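PDB 4YYC: putative trimethylamine methyltransferase from Rhizobium meliloti, which probably acts as a methyltransferase of the trimethylamine methyltransferase family. Local coordinates for residues A[216-221]-A[260-265]; A[222-227]-A[511-516]; A[241-246]-A[271-276]; A[275-280]-A[316-321]. All blocks are in the same frame, centred on the assembly; numbering follows the deposited sequence. Where two conformers were deposited one is given.

Interaction 1: A[216-221]-A[260-265]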
loop_
_atom_site.group_PDB
_atom_site.type_symbol
_atom_site.label_atom_id
_atom_site.label_comp_id
_atom_site.label_asym_id
_atom_site.label_seq_id
_atom_site.Cartn_x
_atom_site.Cartn_y
_atom_site.Cartn_z
ATOM N N GLU A 216 29.223 7.137 -26.797
ATOM C CA GLU A 216 28.851 7.574 -28.132
ATOM C C GLU A 216 27.328 7.543 -28.368
ATOM O O GLU A 216 26.800 8.314 -29.174
ATOM C CB GLU A 216 29.616 6.770 -29.205
ATOM C CG GLU A 216 29.359 5.274 -29.181
ATOM C CD GLU A 216 30.364 4.431 -28.354
ATOM O OE1 GLU A 216 31.021 4.936 -27.372
ATOM O OE2 GLU A 216 30.497 3.210 -28.740
ATOM N N ARG A 217 26.650 6.653 -27.649
ATOM C CA ARG A 217 25.186 6.548 -27.719
ATOM C C ARG A 217 24.511 7.664 -26.971
ATOM O O ARG A 217 23.471 8.172 -27.412
ATOM C CB ARG A 217 24.710 5.172 -27.248
ATOM C CG ARG A 217 25.323 4.062 -28.064
ATOM C CD ARG A 217 25.041 2.687 -27.578
ATOM N NE ARG A 217 25.922 1.753 -28.255
ATOM C CZ ARG A 217 26.261 0.547 -27.804
ATOM N NH1 ARG A 217 25.757 0.026 -26.687
ATOM N NH2 ARG A 217 27.108 -0.160 -28.529
ATOM N N ALA A 218 25.125 8.097 -25.873
ATOM C CA ALA A 218 24.681 9.309 -25.206
ATOM C C ALA A 218 24.903 10.503 -26.122
ATOM O O ALA A 218 24.043 11.385 -26.206
ATOM C CB ALA A 218 25.383 9.459 -23.861
ATOM N N GLU A 219 26.048 10.568 -26.819
ATOM C CA GLU A 219 26.274 11.656 -27.768
ATOM C C GLU A 219 25.218 11.641 -28.871
ATOM O O GLU A 219 24.669 12.690 -29.244
ATOM C CB GLU A 219 27.700 11.574 -28.335
ATOM C CG GLU A 219 28.740 11.935 -27.286
ATOM C CD GLU A 219 30.158 11.633 -27.711
ATOM O OE1 GLU A 219 30.348 10.939 -28.722
ATOM O OE2 GLU A 219 31.085 12.136 -27.037
ATOM N N ASP A 220 24.906 10.449 -29.369
ATOM C CA ASP A 220 23.846 10.338 -30.379
ATOM C C ASP A 220 22.484 10.826 -29.853
ATOM O O ASP A 220 21.729 11.474 -30.587
ATOM C CB ASP A 220 23.679 8.909 -30.886
ATOM C CG ASP A 220 24.830 8.431 -31.769
ATOM O OD1 ASP A 220 25.635 9.228 -32.312
ATOM O OD2 ASP A 220 24.938 7.193 -31.985
ATOM N N THR A 221 22.162 10.513 -28.593
ATOM C CA THR A 221 20.919 10.968 -28.010
ATOM C C THR A 221 20.864 12.485 -27.988
ATOM O O THR A 221 19.863 13.080 -28.360
ATOM C CB THR A 221 20.746 10.425 -26.580
ATOM O OG1 THR A 221 20.751 8.977 -26.590
ATOM C CG2 THR A 221 19.460 10.918 -25.920
ATOM N N ALA A 260 27.461 9.760 -17.939
ATOM C CA ALA A 260 27.267 10.894 -17.035
ATOM C C ALA A 260 28.009 12.115 -17.528
ATOM O O ALA A 260 27.461 13.227 -17.528
ATOM C CB ALA A 260 27.702 10.544 -15.616
ATOM N N LYS A 261 29.252 11.909 -17.997
ATOM C CA LYS A 261 30.041 13.044 -18.500
ATOM C C LYS A 261 29.369 13.706 -19.734
ATOM O O LYS A 261 29.305 14.959 -19.828
ATOM C CB LYS A 261 31.489 12.634 -18.808
ATOM C CG LYS A 261 32.250 12.262 -17.557
ATOM C CD LYS A 261 33.726 11.960 -17.735
ATOM C CE LYS A 261 34.017 10.788 -18.609
ATOM N NZ LYS A 261 35.502 10.580 -18.670
ATOM N N VAL A 262 28.838 12.895 -20.645
ATOM C CA VAL A 262 28.171 13.472 -21.804
ATOM C C VAL A 262 26.951 14.279 -21.397
ATOM O O VAL A 262 26.797 15.427 -21.763
ATOM C CB VAL A 262 27.749 12.381 -22.816
ATOM C CG1 VAL A 262 26.869 12.943 -23.936
ATOM C CG2 VAL A 262 28.963 11.623 -23.347
ATOM N N TYR A 263 26.046 13.649 -20.651
ATOM C CA TYR A 263 24.829 14.324 -20.289
ATOM C C TYR A 263 25.034 15.555 -19.423
ATOM O O TYR A 263 24.432 16.612 -19.708
ATOM C CB TYR A 263 23.863 13.335 -19.646
ATOM C CG TYR A 263 23.314 12.348 -20.678
ATOM C CD1 TYR A 263 22.671 12.818 -21.808
ATOM C CD2 TYR A 263 23.444 10.970 -20.533
ATOM C CE1 TYR A 263 22.131 11.957 -22.747
ATOM C CE2 TYR A 263 22.919 10.116 -21.496
ATOM C CZ TYR A 263 22.266 10.624 -22.576
ATOM O OH TYR A 263 21.749 9.752 -23.502
ATOM N N ALA A 264 25.932 15.471 -18.433
ATOM C CA ALA A 264 26.213 16.650 -17.609
ATOM C C ALA A 264 26.811 17.794 -18.421
ATOM O O ALA A 264 26.527 18.937 -18.127
ATOM C CB ALA A 264 27.080 16.289 -16.417
ATOM N N ARG A 265 27.595 17.524 -19.459
ATOM C CA ARG A 265 28.103 18.606 -20.278
ATOM C C ARG A 265 27.066 19.282 -21.143
ATOM O O ARG A 265 27.282 20.420 -21.570
ATOM C CB ARG A 265 29.231 18.102 -21.159
ATOM C CG ARG A 265 30.530 17.917 -20.417
ATOM C CD ARG A 265 31.692 17.922 -21.388
ATOM N NE ARG A 265 32.954 17.843 -20.671
ATOM C CZ ARG A 265 33.638 16.723 -20.429
ATOM N NH1 ARG A 265 33.212 15.538 -20.828
ATOM N NH2 ARG A 265 34.799 16.821 -19.770
#
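Two neighbouring helices of an alpha/beta layer meet where A218 and T221 face V262 and Y263. Segments 216-221 and 260-265 run nearly parallel, their axes 24° apart and 8.9 Å from each other at closest approach. A218 is the small residue where the two backbones come nearest: its CB fits between two partners, touching V262 CG1 at 3.8 Å and the Y263 ring at CE2, 3.5 Å away. V262 does double duty. With chi1 at 172°, CG1 is anti to its own backbone N and faces A218, while CG2 meets CG of E219 on the exposed side, where E219 lies. The Y263 side chain crosses that of T221 at about a right angle, and its ring reaches T221 with the hydroxyl end. Its OH lies 3.3 Å from T221 CB, and T221 CG2 sits at the ring edge, near its plane. T221 OG1 donates to R217 O one turn back at 3.0 Å; this carbonyl also takes T221 N, the two donors arriving on opposite faces of its plane. S211 serves both polar ends: its carbonyl O bonds to Y263 OH, and its N bonds to T221 OG1. Inward from the pair lies strand 240-245, with N242 touching Y263 and I244 touching A260, while helix 192-202 flanks T221 through V197 and helix 286-307 packs against K261 and A264 of the second helix.

Interaction 2: A[222-227]-A[511-516]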
loop_
_atom_site.group_PDB
_atom_site.type_symbol
_atom_site.label_atom_id
_atom_site.label_comp_id
_atom_site.label_asym_id
_atom_site.label_seq_id
_atom_site.Cartn_x
_atom_site.Cartn_y
_atom_site.Cartn_z
ATOM N N VAL A 222 21.956 13.109 -27.564
ATOM C CA VAL A 222 22.031 14.577 -27.535
ATOM C C VAL A 222 21.860 15.126 -28.947
ATOM O O VAL A 222 21.163 16.112 -29.147
ATOM C CB VAL A 222 23.330 15.068 -26.838
ATOM C CG1 VAL A 222 23.500 16.579 -26.987
ATOM C CG2 VAL A 222 23.320 14.677 -25.374
ATOM N N ALA A 223 22.493 14.528 -29.930
ATOM C CA ALA A 223 22.386 15.010 -31.299
ATOM C C ALA A 223 20.942 14.926 -31.821
ATOM O O ALA A 223 20.461 15.861 -32.483
ATOM C CB ALA A 223 23.365 14.243 -32.213
HETATM N N MSE A 224 20.260 13.827 -31.513
HETATM C CA MSE A 224 18.874 13.671 -31.882
HETATM C C MSE A 224 18.030 14.695 -31.182
HETATM O O MSE A 224 17.139 15.246 -31.781
HETATM C CB MSE A 224 18.435 12.259 -31.560
HETATM C CG MSE A 224 19.046 11.344 -32.612
HETATM SE SE MSE A 224 18.637 9.451 -32.296
HETATM C CE MSE A 224 16.827 9.593 -32.951
ATOM N N ALA A 225 18.262 14.912 -29.889
ATOM C CA ALA A 225 17.516 15.894 -29.129
ATOM C C ALA A 225 17.676 17.278 -29.730
ATOM O O ALA A 225 16.691 18.067 -29.773
ATOM C CB ALA A 225 17.972 15.914 -27.679
ATOM N N LYS A 226 18.889 17.603 -30.195
ATOM C CA LYS A 226 19.122 18.921 -30.816
ATOM C C LYS A 226 18.397 19.076 -32.128
ATOM O O LYS A 226 17.912 20.167 -32.420
ATOM C CB LYS A 226 20.601 19.213 -30.978
ATOM C CG LYS A 226 21.306 19.421 -29.669
ATOM C CD LYS A 226 22.774 19.828 -29.798
ATOM C CE LYS A 226 23.316 20.150 -28.423
ATOM N NZ LYS A 226 24.627 20.787 -28.485
ATOM N N ILE A 227 18.309 18.013 -32.928
ATOM C CA ILE A 227 17.470 18.023 -34.131
ATOM C C ILE A 227 15.997 18.325 -33.776
ATOM O O ILE A 227 15.327 19.092 -34.465
ATOM C CB ILE A 227 17.585 16.686 -34.905
ATOM C CG1 ILE A 227 18.970 16.589 -35.549
ATOM C CG2 ILE A 227 16.507 16.575 -35.983
ATOM C CD1 ILE A 227 19.475 15.211 -35.905
ATOM N N GLU A 511 17.468 10.954 -41.384
ATOM C CA GLU A 511 18.759 11.143 -42.098
ATOM C C GLU A 511 19.931 10.925 -41.168
ATOM O O GLU A 511 20.893 10.256 -41.546
ATOM C CB GLU A 511 18.863 12.514 -42.760
ATOM C CG GLU A 511 18.132 12.556 -44.083
ATOM C CD GLU A 511 18.205 13.899 -44.782
ATOM O OE1 GLU A 511 17.159 14.270 -45.390
ATOM O OE2 GLU A 511 19.303 14.543 -44.773
ATOM N N PHE A 512 19.814 11.437 -39.940
ATOM C CA PHE A 512 20.851 11.259 -38.909
ATOM C C PHE A 512 21.047 9.795 -38.569
ATOM O O PHE A 512 22.178 9.289 -38.500
ATOM C CB PHE A 512 20.513 12.038 -37.658
ATOM C CG PHE A 512 21.464 11.780 -36.503
ATOM C CD1 PHE A 512 22.675 12.477 -36.403
ATOM C CD2 PHE A 512 21.167 10.817 -35.538
ATOM C CE1 PHE A 512 23.571 12.210 -35.367
ATOM C CE2 PHE A 512 22.064 10.556 -34.502
ATOM C CZ PHE A 512 23.256 11.258 -34.416
ATOM N N ILE A 513 19.930 9.127 -38.333
ATOM C CA ILE A 513 19.959 7.721 -37.969
ATOM C C ILE A 513 20.611 6.918 -39.086
ATOM O O ILE A 513 21.450 6.076 -38.796
ATOM C CB ILE A 513 18.549 7.205 -37.617
ATOM C CG1 ILE A 513 18.095 7.894 -36.323
ATOM C CG2 ILE A 513 18.546 5.684 -37.475
ATOM C CD1 ILE A 513 16.630 7.664 -36.063
ATOM N N ALA A 514 20.164 7.127 -40.320
ATOM C CA ALA A 514 20.696 6.368 -41.448
ATOM C C ALA A 514 22.195 6.571 -41.596
ATOM O O ALA A 514 22.937 5.624 -41.882
ATOM C CB ALA A 514 19.962 6.721 -42.745
ATOM N N LYS A 515 22.644 7.810 -41.453
ATOM C CA LYS A 515 24.051 8.112 -41.549
ATOM C C LYS A 515 24.836 7.379 -40.463
ATOM O O LYS A 515 25.857 6.759 -40.741
ATOM C CB LYS A 515 24.228 9.624 -41.488
ATOM C CG LYS A 515 25.657 10.122 -41.423
ATOM C CD LYS A 515 25.673 11.635 -41.576
ATOM N N ARG A 516 24.339 7.413 -39.229
ATOM C CA ARG A 516 25.009 6.727 -38.152
ATOM C C ARG A 516 25.036 5.228 -38.381
ATOM O O ARG A 516 26.056 4.607 -38.195
ATOM C CB ARG A 516 24.351 7.056 -36.795
ATOM C CG ARG A 516 24.562 8.494 -36.360
ATOM C CD ARG A 516 26.021 8.847 -35.995
ATOM N NE ARG A 516 26.380 8.099 -34.841
ATOM C CZ ARG A 516 27.271 7.123 -34.739
ATOM N NH1 ARG A 516 28.135 6.821 -35.711
ATOM N NH2 ARG A 516 27.355 6.495 -33.587
#
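F512 carries its CG anti to the backbone N (chi1 174°), which thrusts the ring at helix 222-227, and selenomethionine M224 bends at chi3 (77°) so that its methyl turns aside toward I513. The two side chains cross at about a right angle. M224 CG comes to 3.6 Å from F512 CE2, while its selenium stands 5.3 Å from the ring centroid in an oblique Met-aromatic contact. Beyond the selenium, M224 CE rests on I513 CD1 at 3.7 Å. A223 and I227 also meet the F512 side chain. A223 CB lies 3.7 Å from CZ at the far end, and I227 CD1 meets the root of the side chain at CB, 3.8 Å away. One ring face is covered within its own helix by R516 CG, which lies 3.6 Å above the plane and offset toward the rim. With F512 cut back to an alanine, a gap is likely to open between A223, M224 and I227, and the selenomethionine chain would be left without its aromatic neighbour. The segments run antiparallel, at 156°, with axes 11.1 Å apart, a spacing wide enough for the ring and the long side chains to fill. The chain's last helix, 503-518, thus lies along helix 215-229; helix 192-202 closes the seam on one side, with L194 touching F512 and I513 and V197 touching M224.

Interaction 3: A[241-246]-A[271-276]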
loop_
_atom_site.group_PDB
_atom_site.type_symbol
_atom_site.label_atom_id
_atom_site.label_comp_id
_atom_site.label_asym_id
_atom_site.label_seq_id
_atom_site.Cartn_x
_atom_site.Cartn_y
_atom_site.Cartn_z
ATOM N N LEU A 241 16.100 12.585 -18.908
ATOM C CA LEU A 241 16.670 11.994 -17.692
ATOM C C LEU A 241 17.368 10.716 -18.101
ATOM O O LEU A 241 16.873 9.985 -18.963
ATOM C CB LEU A 241 15.584 11.664 -16.639
ATOM C CG LEU A 241 15.402 12.767 -15.603
ATOM C CD1 LEU A 241 14.959 14.087 -16.222
ATOM C CD2 LEU A 241 14.368 12.364 -14.554
ATOM N N ASN A 242 18.501 10.422 -17.466
ATOM C CA ASN A 242 19.398 9.373 -17.921
ATOM C C ASN A 242 19.860 8.551 -16.764
ATOM O O ASN A 242 20.316 9.103 -15.776
ATOM C CB ASN A 242 20.539 10.003 -18.706
ATOM C CG ASN A 242 20.021 10.837 -19.845
ATOM O OD1 ASN A 242 19.517 10.266 -20.801
ATOM N ND2 ASN A 242 20.016 12.158 -19.702
ATOM N N LEU A 243 19.687 7.240 -16.826
ATOM C CA LEU A 243 19.954 6.386 -15.687
ATOM C C LEU A 243 21.433 6.104 -15.531
ATOM O O LEU A 243 22.025 5.455 -16.374
ATOM C CB LEU A 243 19.162 5.092 -15.815
ATOM C CG LEU A 243 19.247 4.126 -14.650
ATOM C CD1 LEU A 243 18.731 4.721 -13.374
ATOM C CD2 LEU A 243 18.380 2.916 -15.024
ATOM N N ILE A 244 22.012 6.566 -14.428
ATOM C CA ILE A 244 23.442 6.410 -14.135
ATOM C C ILE A 244 23.550 5.517 -12.891
ATOM O O ILE A 244 23.464 6.008 -11.746
ATOM C CB ILE A 244 24.149 7.777 -13.925
ATOM C CG1 ILE A 244 23.907 8.711 -15.135
ATOM C CG2 ILE A 244 25.638 7.545 -13.610
ATOM C CD1 ILE A 244 24.473 8.209 -16.455
ATOM N N ASN A 245 23.651 4.211 -13.085
ATOM C CA ASN A 245 23.771 3.322 -11.962
ATOM C C ASN A 245 25.169 3.310 -11.356
ATOM O O ASN A 245 26.163 3.477 -12.069
ATOM C CB ASN A 245 23.398 1.907 -12.344
ATOM C CG ASN A 245 21.919 1.750 -12.650
ATOM O OD1 ASN A 245 21.549 1.495 -13.800
ATOM N ND2 ASN A 245 21.070 1.863 -11.639
ATOM N N ALA A 246 25.241 3.142 -10.042
ATOM C CA ALA A 246 26.440 2.681 -9.382
ATOM C C ALA A 246 26.455 1.175 -9.479
ATOM O O ALA A 246 25.390 0.519 -9.439
ATOM C CB ALA A 246 26.487 3.083 -7.926
ATOM N N VAL A 271 20.270 10.425 -13.310
ATOM C CA VAL A 271 19.582 9.809 -12.180
ATOM C C VAL A 271 20.581 8.873 -11.533
ATOM O O VAL A 271 20.750 7.731 -11.981
ATOM C CB VAL A 271 18.297 9.040 -12.622
ATOM C CG1 VAL A 271 17.528 8.557 -11.381
ATOM C CG2 VAL A 271 17.444 9.878 -13.563
ATOM N N VAL A 272 21.276 9.346 -10.496
ATOM C CA VAL A 272 22.383 8.578 -9.896
ATOM C C VAL A 272 21.824 7.543 -8.937
ATOM O O VAL A 272 21.296 7.887 -7.869
ATOM C CB VAL A 272 23.407 9.518 -9.179
ATOM C CG1 VAL A 272 24.476 8.677 -8.477
ATOM C CG2 VAL A 272 24.037 10.431 -10.185
ATOM N N SER A 273 21.965 6.274 -9.283
ATOM C CA SER A 273 21.160 5.237 -8.665
ATOM C C SER A 273 21.991 4.033 -8.227
ATOM O O SER A 273 22.352 3.169 -9.036
ATOM C CB SER A 273 20.061 4.748 -9.656
ATOM O OG SER A 273 19.207 5.833 -10.029
ATOM N N PRO A 274 22.284 3.930 -6.929
ATOM C CA PRO A 274 22.712 2.665 -6.370
ATOM C C PRO A 274 21.782 1.544 -6.832
ATOM O O PRO A 274 20.568 1.759 -6.950
ATOM C CB PRO A 274 22.600 2.922 -4.861
ATOM C CG PRO A 274 22.912 4.382 -4.742
ATOM C CD PRO A 274 22.260 5.015 -5.920
ATOM N N PHE A 275 22.339 0.380 -7.102
ATOM C CA PHE A 275 21.560 -0.782 -7.508
ATOM C C PHE A 275 21.803 -1.874 -6.484
ATOM O O PHE A 275 22.847 -2.544 -6.515
ATOM C CB PHE A 275 21.984 -1.235 -8.898
ATOM C CG PHE A 275 21.125 -2.336 -9.453
ATOM C CD1 PHE A 275 19.941 -2.026 -10.110
ATOM C CD2 PHE A 275 21.463 -3.656 -9.259
ATOM C CE1 PHE A 275 19.110 -3.030 -10.594
ATOM C CE2 PHE A 275 20.646 -4.686 -9.754
ATOM C CZ PHE A 275 19.478 -4.360 -10.414
ATOM N N ILE A 276 20.856 -2.022 -5.571
ATOM C CA ILE A 276 21.095 -2.764 -4.361
ATOM C C ILE A 276 20.051 -3.827 -4.071
ATOM O O ILE A 276 18.849 -3.575 -4.165
ATOM C CB ILE A 276 21.219 -1.810 -3.196
ATOM C CG1 ILE A 276 22.615 -1.153 -3.284
ATOM C CG2 ILE A 276 21.041 -2.445 -1.835
ATOM C CD1 ILE A 276 22.686 0.030 -2.386
#
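N245 and S273 meet toward the carboxyl end of a parallel strand pair, and the asparagine shows how one side chain can add a bond to a backbone ladder. Its CB lies 3.7 Å from S273 O, and CG follows the same oxygen slightly farther off. At the tip, ND2 donates to S273 O (3.2 Å, 160° at the hydrogen), with the acceptor close to the amide plane, and packs against S273 CB at 3.6 Å. The amide nitrogen also bonds to an unidentified ligand, probably from the crystallisation liquor. S273 O is gripped twice, since A246 N reaches it from the opposite face of its plane. Earlier along the strands the ladder is regular: V271 N donates to N242 O, I244 N to V271 O and S273 N to I244 O. V271 O takes a second donor as well, S273 OG at 3.1 Å, lying well above the carbonyl plane. L243, with CG anti to the backbone N (chi1 -176°), brings CD1 to 3.6 Å from S273 OG, and V271 CG2 meets L241 CB at 4.0 Å. On the other face lie I244 and V272; I244 packs on A259 and A260 of helix 254-265. That helix links the two strands in a beta-alpha-beta crossover, consistent with the TIM-barrel fold known for this family; the ligand sits at the carboxyl end of these strands, where TIM-barrel enzymes generally have their active sites, though this alone identifies no substrate site.

Interaction 4: A[275-280]-A[316-321]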
loop_
_atom_site.group_PDB
_atom_site.type_symbol
_atom_site.label_atom_id
_atom_site.label_comp_id
_atom_site.label_asym_id
_atom_site.label_seq_id
_atom_site.Cartn_x
_atom_site.Cartn_y
_atom_site.Cartn_z
ATOM N N PHE A 275 22.339 0.380 -7.102
ATOM C CA PHE A 275 21.560 -0.782 -7.508
ATOM C C PHE A 275 21.803 -1.874 -6.484
ATOM O O PHE A 275 22.847 -2.544 -6.515
ATOM C CB PHE A 275 21.984 -1.235 -8.898
ATOM C CG PHE A 275 21.125 -2.336 -9.453
ATOM C CD1 PHE A 275 19.941 -2.026 -10.110
ATOM C CD2 PHE A 275 21.463 -3.656 -9.259
ATOM C CE1 PHE A 275 19.110 -3.030 -10.594
ATOM C CE2 PHE A 275 20.646 -4.686 -9.754
ATOM C CZ PHE A 275 19.478 -4.360 -10.414
ATOM N N ILE A 276 20.856 -2.022 -5.571
ATOM C CA ILE A 276 21.095 -2.764 -4.361
ATOM C C ILE A 276 20.051 -3.827 -4.071
ATOM O O ILE A 276 18.849 -3.575 -4.165
ATOM C CB ILE A 276 21.219 -1.810 -3.196
ATOM C CG1 ILE A 276 22.615 -1.153 -3.284
ATOM C CG2 ILE A 276 21.041 -2.445 -1.835
ATOM C CD1 ILE A 276 22.686 0.030 -2.386
ATOM N N LEU A 277 20.551 -5.032 -3.790
ATOM C CA LEU A 277 19.805 -6.043 -3.080
ATOM C C LEU A 277 20.437 -6.127 -1.692
ATOM O O LEU A 277 21.608 -6.537 -1.552
ATOM C CB LEU A 277 19.915 -7.380 -3.791
ATOM C CG LEU A 277 19.366 -7.376 -5.229
ATOM C CD1 LEU A 277 19.573 -8.766 -5.807
ATOM C CD2 LEU A 277 17.893 -6.991 -5.220
ATOM N N SER A 278 19.685 -5.771 -0.664
ATOM C CA SER A 278 20.234 -5.723 0.691
ATOM C C SER A 278 20.637 -7.118 1.120
ATOM O O SER A 278 19.891 -8.075 0.898
ATOM C CB SER A 278 19.237 -5.139 1.675
ATOM O OG SER A 278 19.081 -3.758 1.473
ATOM N N GLY A 279 21.825 -7.241 1.726
ATOM C CA GLY A 279 22.405 -8.554 2.006
ATOM C C GLY A 279 23.383 -9.041 0.955
ATOM O O GLY A 279 24.180 -9.957 1.198
ATOM N N ALA A 280 23.322 -8.486 -0.244
ATOM C CA ALA A 280 24.228 -8.898 -1.314
ATOM C C ALA A 280 25.089 -7.721 -1.739
ATOM O O ALA A 280 26.322 -7.787 -1.607
ATOM C CB ALA A 280 23.444 -9.470 -2.479
ATOM N N GLY A 316 18.928 8.801 -6.731
ATOM C CA GLY A 316 18.177 7.587 -7.089
ATOM C C GLY A 316 18.453 6.491 -6.111
ATOM O O GLY A 316 19.417 6.551 -5.346
ATOM N N THR A 317 17.587 5.502 -6.069
ATOM C CA THR A 317 17.815 4.308 -5.295
ATOM C C THR A 317 17.007 3.191 -6.025
ATOM O O THR A 317 15.808 3.342 -6.187
ATOM C CB THR A 317 17.303 4.497 -3.845
ATOM O OG1 THR A 317 18.190 5.365 -3.109
ATOM C CG2 THR A 317 17.222 3.203 -3.095
ATOM N N PHE A 318 17.656 2.072 -6.339
ATOM C CA PHE A 318 16.950 0.825 -6.583
ATOM C C PHE A 318 17.317 -0.052 -5.400
ATOM O O PHE A 318 18.519 -0.345 -5.209
ATOM C CB PHE A 318 17.356 0.156 -7.877
ATOM C CG PHE A 318 16.717 -1.166 -8.054
ATOM C CD1 PHE A 318 15.487 -1.265 -8.636
ATOM C CD2 PHE A 318 17.333 -2.321 -7.564
ATOM C CE1 PHE A 318 14.862 -2.504 -8.755
ATOM C CE2 PHE A 318 16.716 -3.560 -7.706
ATOM C CZ PHE A 318 15.480 -3.633 -8.291
ATOM N N ALA A 319 16.323 -0.446 -4.625
ATOM C CA ALA A 319 16.581 -1.227 -3.436
ATOM C C ALA A 319 15.549 -2.307 -3.220
ATOM O O ALA A 319 14.342 -2.063 -3.200
ATOM C CB ALA A 319 16.748 -0.311 -2.226
ATOM N N ALA A 320 16.033 -3.520 -3.201
ATOM C CA ALA A 320 15.212 -4.677 -2.926
ATOM C C ALA A 320 15.930 -5.547 -1.914
ATOM O O ALA A 320 17.029 -5.177 -1.421
ATOM C CB ALA A 320 14.939 -5.397 -4.230
ATOM N N SER A 321 15.316 -6.650 -1.523
ATOM C CA SER A 321 15.937 -7.575 -0.578
ATOM C C SER A 321 16.344 -8.854 -1.288
ATOM O O SER A 321 16.180 -8.982 -2.519
ATOM C CB SER A 321 14.996 -7.832 0.618
ATOM O OG SER A 321 13.662 -7.971 0.186
HETATM O O HOH W 1 16.671 -2.861 0.362
#
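I276 exchanges two backbone bonds with the neighbouring strand, taking F318 O through its N at 2.9 Å and accepting A320 N on its carbonyl at 3.0 Å. S278 N continues the parallel ladder to A320 O, the shortest of the three at 2.8 Å and nearly straight (169°). That carbonyl also receives a water, which bonds to S278 OG in turn; the serine hydroxyl is also hydrogen-bonded to T289 OG1. Beside the ladder the rings of F275 and F318 point the same way, planes 9° apart and centroids 4.7 Å from each other, but slid so that they barely overlap. F275 CE1 sits over a rim of the F318 face, 3.6 Å from CD2. L277 CD2 lies at the F318 edge and presses tightly on A320 CB, at 3.5 Å. Replacing F318 by an alanine would probably deprive the F275 ring of its parallel neighbour and leave it freer to turn, while the unidentified ligand would lose a side chain about 4 Å away at the nearest atoms. The pair belongs to the beta-alpha-beta unit of strand 269-277, helix 286-307 and strand 313-322; I276 rests on that helix, A319 on helix 334-350, and A280 packs on L446 of the second subunit.

Strand 269-277 ties interactions 3 and 4 together: they share F275 and I276, their centres are 12 Å apart, and strand 313-322 continues the parallel order of strands 240-245 and 269-277. Helix 215-229 does the same for interactions 1 and 2, 13 Å apart, where D220 forms a salt bridge with R516. The two pairs meet where Y263 touches N242 and A260 touches I244, so interaction 1 connects the outer helices to the sheet; interaction 2 is some 36 Å from interaction 4, centre to centre. Along the chain, interactions 1, 3 and 4 join elements close in sequence, whereas interaction 2 brings the last helix back across 284 residues. Successive beta-alpha units thus build the ligand-bearing core, and the last helix packs on its outer layer of helices.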